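Local coordinates for oligopeptide-binding protein oppA (Lactococcus lactis, PDB 3DRF) that captures oligopeptides outside the cell and hands them to an ABC transporter for uptake, closing its two lobes around the bound peptide like a Venus fly-trap, at residues Tyr338-Ala343 with Gln427-Gln432; Gln334-Ala339 with Ile436-Ser441; Ser303-Asn308 with Trp466-Gly471. One frame throughout, in Å; residues are numbered along the deposited sequence. Where two conformers were deposited one is given.

Interaction 1: Tyr338-Ala343 with Gln427-Gln432; sequences YARNVA and QNYIQQ
Two torsions bring the amides of Asn341 and Asn428 together almost in one plane: the first has CG tucked between its backbone N and carbonyl carbon (chi1 56°), the second swings CG opposite its backbone N (chi1 159°) and reaches away from its helix. The amides arrive from opposite directions, their planes 25° apart, and close a cyclic pair of hydrogen bonds. Asn428 ND2 gives to Asn341 OD1 at 2.9 Å and Asn341 ND2 gives back to Asn428 OD1 at 3.0 Å, each donor lying in the carbonyl plane on a lone pair. Asparagine suits both places because a carboxamide offers donor and acceptor side by side. Asn341 ND2 also binds Glu344. The bent Gln432 stacks its amide on that of Asn341, CD lying 3.9 Å from CG of Asn341, while its OE1 turns to Lys435. With a leucine in place of Asn341, the Asn428 amide would probably lose both mates and be set free to turn.

Alongside, Arg340 lays CD over the centre of the Tyr429 ring, 3.8 Å above its plane, a CH-pi contact; its guanidinium goes on to Thr539. Val342 CG2 meets Tyr429 OH at 3.7 Å. Such packing is that of a helix-helix interface: a short break between helices 330-339 and 342-349, with Asn341 at the N-cap position of the second, docks against the flank of helix 422-435.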
loop_
_atom_site.group_PDB
_atom_site.type_symbol
_atom_site.label_atom_id
_atom_site.label_comp_id
_atom_site.label_asym_id
_atom_site.label_seq_id
_atom_site.Cartn_x
_atom_site.Cartn_y
_atom_site.Cartn_z
ATOM N N TYR A 338 20.031 -6.551 12.922
ATOM C CA TYR A 338 21.463 -6.686 12.519
ATOM C C TYR A 338 21.845 -8.108 12.080
ATOM O O TYR A 338 22.780 -8.285 11.372
ATOM C CB TYR A 338 22.424 -6.212 13.633
ATOM C CG TYR A 338 22.479 -4.699 13.768
ATOM C CD1 TYR A 338 22.901 -3.906 12.708
ATOM C CD2 TYR A 338 22.122 -4.069 14.957
ATOM C CE1 TYR A 338 22.954 -2.497 12.810
ATOM C CE2 TYR A 338 22.179 -2.670 15.075
ATOM C CZ TYR A 338 22.595 -1.907 13.990
ATOM O OH TYR A 338 22.642 -0.546 14.125
ATOM N N ALA A 339 21.113 -9.087 12.557
ATOM C CA ALA A 339 21.470 -10.523 12.273
ATOM C C ALA A 339 21.048 -10.957 10.852
ATOM O O ALA A 339 21.547 -11.885 10.330
ATOM C CB ALA A 339 20.787 -11.414 13.285
ATOM N N ARG A 340 20.064 -10.287 10.245
ATOM C CA ARG A 340 19.667 -10.692 8.878
ATOM C C ARG A 340 20.788 -10.380 7.865
ATOM O O ARG A 340 21.566 -9.501 8.036
ATOM C CB ARG A 340 18.355 -9.982 8.390
ATOM C CG ARG A 340 17.080 -10.443 9.158
ATOM C CD ARG A 340 15.803 -10.048 8.376
ATOM N NE ARG A 340 15.732 -8.594 8.185
ATOM C CZ ARG A 340 14.800 -8.023 7.438
ATOM N NH1 ARG A 340 14.809 -6.739 7.297
ATOM N NH2 ARG A 340 13.885 -8.772 6.850
ATOM N N ASN A 341 20.790 -11.205 6.809
ATOM C CA ASN A 341 21.681 -11.048 5.688
ATOM C C ASN A 341 20.936 -10.664 4.399
ATOM O O ASN A 341 20.962 -11.363 3.433
ATOM C CB ASN A 341 22.490 -12.359 5.470
ATOM C CG ASN A 341 21.615 -13.575 5.280
ATOM O OD1 ASN A 341 20.513 -13.625 5.647
ATOM N ND2 ASN A 341 22.193 -14.589 4.662
ATOM N N VAL A 342 20.316 -9.488 4.432
ATOM C CA VAL A 342 19.439 -9.081 3.339
ATOM C C VAL A 342 20.247 -8.892 2.032
ATOM O O VAL A 342 19.792 -9.247 1.003
ATOM C CB VAL A 342 18.675 -7.777 3.716
ATOM C CG1 VAL A 342 17.876 -7.299 2.572
ATOM C CG2 VAL A 342 17.795 -8.042 4.932
ATOM N N ALA A 343 21.445 -8.327 2.115
ATOM C CA ALA A 343 22.289 -8.141 0.928
ATOM C C ALA A 343 22.650 -9.506 0.293
ATOM O O ALA A 343 22.543 -9.654 -0.894
ATOM C CB ALA A 343 23.561 -7.329 1.312
ATOM N N GLN A 427 13.876 -19.716 5.994
ATOM C CA GLN A 427 14.741 -20.609 6.776
ATOM C C GLN A 427 16.154 -20.024 6.927
ATOM O O GLN A 427 16.751 -20.138 7.958
ATOM C CB GLN A 427 14.786 -21.992 6.119
ATOM C CG GLN A 427 13.539 -22.787 6.246
ATOM C CD GLN A 427 13.089 -23.015 7.659
ATOM O OE1 GLN A 427 13.849 -23.038 8.590
ATOM N NE2 GLN A 427 11.841 -23.292 7.759
ATOM N N ASN A 428 16.632 -19.380 5.876
ATOM C CA ASN A 428 17.901 -18.641 5.930
ATOM C C ASN A 428 17.934 -17.568 7.070
ATOM O O ASN A 428 18.877 -17.522 7.808
ATOM C CB ASN A 428 18.229 -18.003 4.578
ATOM C CG ASN A 428 19.202 -16.851 4.676
ATOM O OD1 ASN A 428 20.391 -17.030 4.670
ATOM N ND2 ASN A 428 18.678 -15.667 4.762
ATOM N N TYR A 429 16.846 -16.799 7.228
ATOM C CA TYR A 429 16.762 -15.843 8.349
ATOM C C TYR A 429 16.683 -16.558 9.712
ATOM O O TYR A 429 17.308 -16.126 10.625
ATOM C CB TYR A 429 15.621 -14.827 8.142
ATOM C CG TYR A 429 15.863 -13.868 6.956
ATOM C CD1 TYR A 429 17.119 -13.279 6.704
ATOM C CD2 TYR A 429 14.814 -13.591 6.068
ATOM C CE1 TYR A 429 17.303 -12.397 5.610
ATOM C CE2 TYR A 429 14.993 -12.723 5.000
ATOM C CZ TYR A 429 16.224 -12.134 4.785
ATOM O OH TYR A 429 16.462 -11.288 3.743
ATOM N N ILE A 430 15.901 -17.629 9.788
ATOM C CA ILE A 430 15.858 -18.441 11.002
ATOM C C ILE A 430 17.286 -18.924 11.404
ATOM O O ILE A 430 17.631 -18.887 12.552
ATOM C CB ILE A 430 14.856 -19.624 10.809
ATOM C CG1 ILE A 430 13.421 -19.069 10.823
ATOM C CG2 ILE A 430 14.999 -20.658 11.965
ATOM C CD1 ILE A 430 12.300 -20.124 10.478
ATOM N N GLN A 431 18.046 -19.364 10.421
ATOM C CA GLN A 431 19.435 -19.755 10.604
ATOM C C GLN A 431 20.287 -18.583 11.092
ATOM O O GLN A 431 21.054 -18.756 11.970
ATOM C CB GLN A 431 19.983 -20.307 9.276
ATOM C CG GLN A 431 21.468 -20.591 9.277
ATOM C CD GLN A 431 22.060 -20.779 7.881
ATOM O OE1 GLN A 431 21.406 -20.653 6.859
ATOM N NE2 GLN A 431 23.337 -21.130 7.869
ATOM N N GLN A 432 20.118 -17.380 10.556
ATOM C CA GLN A 432 20.889 -16.244 11.065
ATOM C C GLN A 432 20.509 -15.926 12.534
ATOM O O GLN A 432 21.356 -15.643 13.337
ATOM C CB GLN A 432 20.707 -14.971 10.186
ATOM C CG GLN A 432 20.967 -15.155 8.682
ATOM C CD GLN A 432 22.290 -15.875 8.374
ATOM O OE1 GLN A 432 23.322 -15.485 8.816
ATOM N NE2 GLN A 432 22.190 -16.914 7.611
#

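Interaction 2: Gln334-Ala339 with Ile436-Ser441; sequences QAIGYA and IGVKVS
No hydrogen bond joins Ile336 and Ala339 to Ile436 and Val438 across this contact; the shortest sound polar bond is a helical one on one side of it, Tyr338 N to Gln334 O at 2.9 Å. With much of the backbone bonded within the helix, what it offers to its neighbour is mainly small and apolar, and the meeting is made by hydrocarbon.

Ile436 does most of the work. Its CG1 stands between the backbone N and the carbonyl carbon (chi1 63°), and the extended second torsion carries CD1 onward into the helix surface between Ala335, Ile336 and Ala339. There CD1 lies 3.6 Å from Ala339 CB and 3.7 Å from Ala335 O, so the methyl rests against backbone as well as side chains. The other branch shares the load, Ile436 CG2 standing 4.0 Å from Ala339 CB. Alanines one turn apart suit this surface, since their short side chains let the branched isoleucine come close. A second, looser touch follows where Ile336 CD1 reaches Val438 CG1 at 4.3 Å.

Gly437, between the two aliphatic residues, makes no contact here but has a positive phi of 76°, which favours glycine. It is the C-prime residue of a Schellman motif that ends helix 422-435, with Val438 N bonded back to Trp433 O, and so the chain turns from that helix toward strand 439-442. Trp433 NE1 also bonds Ile336 O, adding a polar tie beside the apolar patch. Helix 381-390 covers Ile436 through Leu381, Ala384 and Asn385, while Leu411 and Leu409 of strand 407-414 pack on Ile336 and Val438, so helix 330-339 sits among helix 381-390, the end of helix 422-435 and strand 407-414 of the large mixed sheet.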
loop_
_atom_site.group_PDB
_atom_site.type_symbol
_atom_site.label_atom_id
_atom_site.label_comp_id
_atom_site.label_asym_id
_atom_site.label_seq_id
_atom_site.Cartn_x
_atom_site.Cartn_y
_atom_site.Cartn_z
ATOM N N GLN A 334 16.763 -4.379 17.746
ATOM C CA GLN A 334 17.923 -3.984 16.955
ATOM C C GLN A 334 18.775 -5.205 16.557
ATOM O O GLN A 334 19.157 -5.344 15.428
ATOM C CB GLN A 334 18.793 -2.989 17.757
ATOM C CG GLN A 334 18.120 -1.568 17.949
ATOM C CD GLN A 334 18.970 -0.659 18.787
ATOM O OE1 GLN A 334 19.925 -1.086 19.345
ATOM N NE2 GLN A 334 18.638 0.606 18.810
ATOM N N ALA A 335 18.979 -6.107 17.522
ATOM C CA ALA A 335 19.833 -7.299 17.298
ATOM C C ALA A 335 19.250 -8.181 16.165
ATOM O O ALA A 335 19.934 -8.637 15.317
ATOM C CB ALA A 335 20.036 -8.126 18.635
ATOM N N ILE A 336 17.937 -8.365 16.221
ATOM C CA ILE A 336 17.248 -9.223 15.243
ATOM C C ILE A 336 17.373 -8.598 13.821
ATOM O O ILE A 336 17.524 -9.260 12.872
ATOM C CB ILE A 336 15.815 -9.500 15.723
ATOM C CG1 ILE A 336 15.872 -10.452 16.929
ATOM C CG2 ILE A 336 14.916 -10.117 14.567
ATOM C CD1 ILE A 336 14.502 -10.655 17.656
ATOM N N GLY A 337 17.351 -7.262 13.764
ATOM C CA GLY A 337 17.626 -6.532 12.512
ATOM C C GLY A 337 19.074 -6.694 12.002
ATOM O O GLY A 337 19.283 -6.998 10.898
ATOM N N TYR A 338 20.031 -6.551 12.922
ATOM C CA TYR A 338 21.463 -6.686 12.519
ATOM C C TYR A 338 21.845 -8.108 12.080
ATOM O O TYR A 338 22.780 -8.285 11.372
ATOM C CB TYR A 338 22.424 -6.212 13.633
ATOM C CG TYR A 338 22.479 -4.699 13.768
ATOM C CD1 TYR A 338 22.901 -3.906 12.708
ATOM C CD2 TYR A 338 22.122 -4.069 14.957
ATOM C CE1 TYR A 338 22.954 -2.497 12.810
ATOM C CE2 TYR A 338 22.179 -2.670 15.075
ATOM C CZ TYR A 338 22.595 -1.907 13.990
ATOM O OH TYR A 338 22.642 -0.546 14.125
ATOM N N ALA A 339 21.113 -9.087 12.557
ATOM C CA ALA A 339 21.470 -10.523 12.273
ATOM C C ALA A 339 21.048 -10.957 10.852
ATOM O O ALA A 339 21.547 -11.885 10.330
ATOM C CB ALA A 339 20.787 -11.414 13.285
ATOM N N ILE A 436 22.629 -15.876 16.602
ATOM C CA ILE A 436 22.633 -14.901 17.732
ATOM C C ILE A 436 21.827 -15.362 18.947
ATOM O O ILE A 436 21.557 -14.615 19.800
ATOM C CB ILE A 436 22.188 -13.461 17.317
ATOM C CG1 ILE A 436 20.723 -13.473 16.819
ATOM C CG2 ILE A 436 23.188 -12.852 16.210
ATOM C CD1 ILE A 436 20.060 -12.084 16.766
ATOM N N GLY A 437 21.469 -16.628 18.971
ATOM C CA GLY A 437 20.807 -17.247 20.109
ATOM C C GLY A 437 19.324 -16.923 20.280
ATOM O O GLY A 437 18.796 -17.003 21.323
ATOM N N VAL A 438 18.697 -16.646 19.153
ATOM C CA VAL A 438 17.249 -16.404 19.105
ATOM C C VAL A 438 16.587 -17.569 18.369
ATOM O O VAL A 438 16.924 -17.875 17.256
ATOM C CB VAL A 438 16.951 -15.073 18.386
ATOM C CG1 VAL A 438 15.402 -14.832 18.344
ATOM C CG2 VAL A 438 17.676 -13.931 19.133
ATOM N N LYS A 439 15.650 -18.209 19.032
ATOM C CA LYS A 439 14.903 -19.312 18.467
ATOM C C LYS A 439 13.632 -18.788 17.782
ATOM O O LYS A 439 12.782 -18.238 18.380
ATOM C CB LYS A 439 14.503 -20.347 19.526
ATOM C CG LYS A 439 13.897 -21.604 18.894
ATOM C CD LYS A 439 13.187 -22.457 19.931
ATOM C CE LYS A 439 14.168 -23.205 20.673
ATOM N NZ LYS A 439 13.557 -24.189 21.649
ATOM N N VAL A 440 13.580 -18.971 16.483
ATOM C CA VAL A 440 12.467 -18.451 15.675
ATOM C C VAL A 440 11.822 -19.623 14.907
ATOM O O VAL A 440 12.498 -20.398 14.303
ATOM C CB VAL A 440 12.994 -17.355 14.697
ATOM C CG1 VAL A 440 11.845 -16.852 13.784
ATOM C CG2 VAL A 440 13.572 -16.203 15.447
ATOM N N SER A 441 10.515 -19.714 14.969
ATOM C CA SER A 441 9.794 -20.756 14.253
ATOM C C SER A 441 8.635 -20.165 13.469
ATOM O O SER A 441 8.024 -19.173 13.874
ATOM C CB SER A 441 9.307 -21.842 15.207
ATOM O OG SER A 441 8.402 -21.331 16.152
#

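Interaction 3: Ser303-Asn308 with Trp466-Gly471; sequences SLMYYN and WDITDG
Asn308 lies flat on Trp466 in a closely fitted part of this contact, its amide plane 8° from that of the indole and CB 3.4 Å above the six-membered ring. With CG anti to the backbone N (chi1 -169°), Asn308 ND2 can bond Trp466 O at 3.0 Å, and it also gives to Ala463 O; asparagine suits the site because its flat amide can stack and donate at once. Tight packing returns at Gly471, whose N lies in plane at the edge of the Tyr306 ring. A side chain there would put CB only 2.8 Å from Tyr306 CE2, so glycine fits.

The strands run antiparallel from Leu304 with Gly471 to Tyr307 with Ile468. Tyr306 with Thr469 and Leu304 with Gly471 are hydrogen-bonded pairs, as in Tyr306 N to Thr469 O at 2.9 Å, whereas Met305 with Asp470 and Tyr307 with Ile468 are non-hydrogen-bonded. On the face bearing Met305 and Tyr307, Met305 CG touches Ile468 CG2 at 3.6 Å. The Tyr307 ring lies less closely beside its neighbour, CD1 to Ile468 CG1 being 4.1 Å.

The looser side is at Asp470, the one partly exposed residue among those that touch. Its OD1 merely approaches Met305 CB at 4.1 Å, while OD2 bonds Tyr413 OH.

Main-chain bonds therefore set the strand register, and apolar and aromatic groups supply much of the side-chain contact on the two faces, with Thr469 and Asp470 among them. Buried Asp467 makes a salt bridge from OD1 to Arg323 and a hydrogen bond from OD2 to Val412 N, partners that probably stabilise its charge.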
loop_
_atom_site.group_PDB
_atom_site.type_symbol
_atom_site.label_atom_id
_atom_site.label_comp_id
_atom_site.label_asym_id
_atom_site.label_seq_id
_atom_site.Cartn_x
_atom_site.Cartn_y
_atom_site.Cartn_z
ATOM N N SER A 303 9.633 -2.772 1.382
ATOM C CA SER A 303 9.407 -3.935 2.264
ATOM C C SER A 303 10.110 -3.719 3.617
ATOM O O SER A 303 11.083 -3.077 3.682
ATOM C CB SER A 303 9.782 -5.277 1.636
ATOM O OG SER A 303 11.197 -5.299 1.360
ATOM N N LEU A 304 9.540 -4.328 4.641
ATOM C CA LEU A 304 9.971 -4.099 6.011
ATOM C C LEU A 304 9.533 -5.232 6.901
ATOM O O LEU A 304 8.601 -5.895 6.664
ATOM C CB LEU A 304 9.474 -2.727 6.551
ATOM C CG LEU A 304 7.977 -2.670 6.854
ATOM C CD1 LEU A 304 7.742 -1.350 7.608
ATOM C CD2 LEU A 304 7.087 -2.722 5.552
ATOM N N MET A 305 10.341 -5.427 7.917
ATOM C CA MET A 305 10.042 -6.393 8.935
ATOM C C MET A 305 9.357 -5.689 10.139
ATOM O O MET A 305 9.822 -4.718 10.664
ATOM C CB MET A 305 11.382 -7.031 9.379
ATOM C CG MET A 305 11.216 -8.140 10.458
ATOM S SD MET A 305 12.727 -9.174 10.657
ATOM C CE MET A 305 13.912 -7.921 11.261
ATOM N N TYR A 306 8.230 -6.235 10.559
ATOM C CA TYR A 306 7.424 -5.728 11.671
ATOM C C TYR A 306 7.599 -6.563 12.922
ATOM O O TYR A 306 7.673 -7.774 12.841
ATOM C CB TYR A 306 5.922 -5.845 11.324
ATOM C CG TYR A 306 5.412 -4.784 10.350
ATOM C CD1 TYR A 306 4.841 -3.570 10.812
ATOM C CD2 TYR A 306 5.497 -4.961 8.991
ATOM C CE1 TYR A 306 4.352 -2.598 9.949
ATOM C CE2 TYR A 306 4.996 -3.988 8.117
ATOM C CZ TYR A 306 4.437 -2.832 8.607
ATOM O OH TYR A 306 3.994 -1.892 7.697
ATOM N N TYR A 307 7.560 -5.886 14.064
ATOM C CA TYR A 307 7.475 -6.539 15.391
ATOM C C TYR A 307 6.086 -6.260 15.998
ATOM O O TYR A 307 5.623 -5.145 15.975
ATOM C CB TYR A 307 8.565 -5.984 16.287
ATOM C CG TYR A 307 9.993 -6.253 15.799
ATOM C CD1 TYR A 307 10.417 -7.535 15.413
ATOM C CD2 TYR A 307 10.900 -5.201 15.716
ATOM C CE1 TYR A 307 11.720 -7.764 14.999
ATOM C CE2 TYR A 307 12.223 -5.409 15.317
ATOM C CZ TYR A 307 12.601 -6.703 14.962
ATOM O OH TYR A 307 13.890 -6.946 14.592
ATOM N N ASN A 308 5.515 -7.272 16.631
ATOM C CA ASN A 308 4.185 -7.140 17.219
ATOM C C ASN A 308 4.343 -6.642 18.655
ATOM O O ASN A 308 4.803 -7.347 19.521
ATOM C CB ASN A 308 3.480 -8.506 17.168
ATOM C CG ASN A 308 2.006 -8.411 17.520
ATOM O OD1 ASN A 308 1.445 -7.376 17.613
ATOM N ND2 ASN A 308 1.392 -9.557 17.700
ATOM N N TRP A 466 1.729 -13.877 16.932
ATOM C CA TRP A 466 2.913 -13.696 16.104
ATOM C C TRP A 466 3.804 -12.621 16.749
ATOM O O TRP A 466 3.358 -11.775 17.460
ATOM C CB TRP A 466 2.543 -13.328 14.645
ATOM C CG TRP A 466 1.865 -11.952 14.549
ATOM C CD1 TRP A 466 0.554 -11.680 14.735
ATOM C CD2 TRP A 466 2.502 -10.707 14.200
ATOM N NE1 TRP A 466 0.313 -10.322 14.528
ATOM C CE2 TRP A 466 1.500 -9.716 14.216
ATOM C CE3 TRP A 466 3.811 -10.341 13.911
ATOM C CZ2 TRP A 466 1.772 -8.376 13.963
ATOM C CZ3 TRP A 466 4.079 -9.014 13.674
ATOM C CH2 TRP A 466 3.062 -8.049 13.675
ATOM N N ASP A 467 5.095 -12.740 16.455
ATOM C CA ASP A 467 6.090 -11.793 16.915
ATOM C C ASP A 467 6.783 -10.977 15.815
ATOM O O ASP A 467 7.001 -9.807 15.999
ATOM C CB ASP A 467 7.172 -12.537 17.742
ATOM C CG ASP A 467 6.577 -13.244 18.953
ATOM O OD1 ASP A 467 6.043 -12.520 19.767
ATOM O OD2 ASP A 467 6.672 -14.466 19.019
ATOM N N ILE A 468 7.144 -11.653 14.732
ATOM C CA ILE A 468 7.861 -11.028 13.598
ATOM C C ILE A 468 7.035 -11.370 12.367
ATOM O O ILE A 468 6.566 -12.460 12.222
ATOM C CB ILE A 468 9.265 -11.661 13.419
ATOM C CG1 ILE A 468 10.128 -11.528 14.703
ATOM C CG2 ILE A 468 10.035 -11.028 12.205
ATOM C CD1 ILE A 468 11.410 -12.454 14.646
ATOM N N THR A 469 6.884 -10.414 11.457
ATOM C CA THR A 469 6.317 -10.673 10.130
ATOM C C THR A 469 7.017 -9.726 9.144
ATOM O O THR A 469 7.706 -8.861 9.503
ATOM C CB THR A 469 4.755 -10.583 10.120
ATOM O OG1 THR A 469 4.288 -11.199 8.905
ATOM C CG2 THR A 469 4.299 -9.129 10.096
ATOM N N ASP A 470 6.746 -9.965 7.866
ATOM C CA ASP A 470 7.234 -9.142 6.743
ATOM C C ASP A 470 6.045 -8.529 6.052
ATOM O O ASP A 470 5.099 -9.210 5.785
ATOM C CB ASP A 470 7.973 -10.027 5.727
ATOM C CG ASP A 470 9.181 -10.734 6.335
ATOM O OD1 ASP A 470 9.964 -10.037 6.982
ATOM O OD2 ASP A 470 9.313 -11.915 6.144
ATOM N N GLY A 471 6.114 -7.220 5.826
ATOM C CA GLY A 471 5.113 -6.533 5.032
ATOM C C GLY A 471 5.783 -5.913 3.802
ATOM O O GLY A 471 6.963 -5.757 3.715
#

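Overall arrangement
All three contacts are buried and lie on the same side of the chain's centre, but interaction 3 lies nearer that centre, about 15 Å from it, against about 25 and 27 Å for interactions 1 and 2, measured between centres. Interactions 1 and 2 share Ala339 and helix 330-339, which meets helix 422-435 in one and the turn into strand 439-442 in the other. Their chemistry differs: paired amides and an arginine-tyrosine contact in interaction 1, aliphatic groups in interaction 2, main-chain sheet bonds in interaction 3. The layers meet directly, Arg340 NE lying 3.6 Å from Met305 CE and Ile336 CG2 resting by Tyr307, so the helices pack onto the sheet.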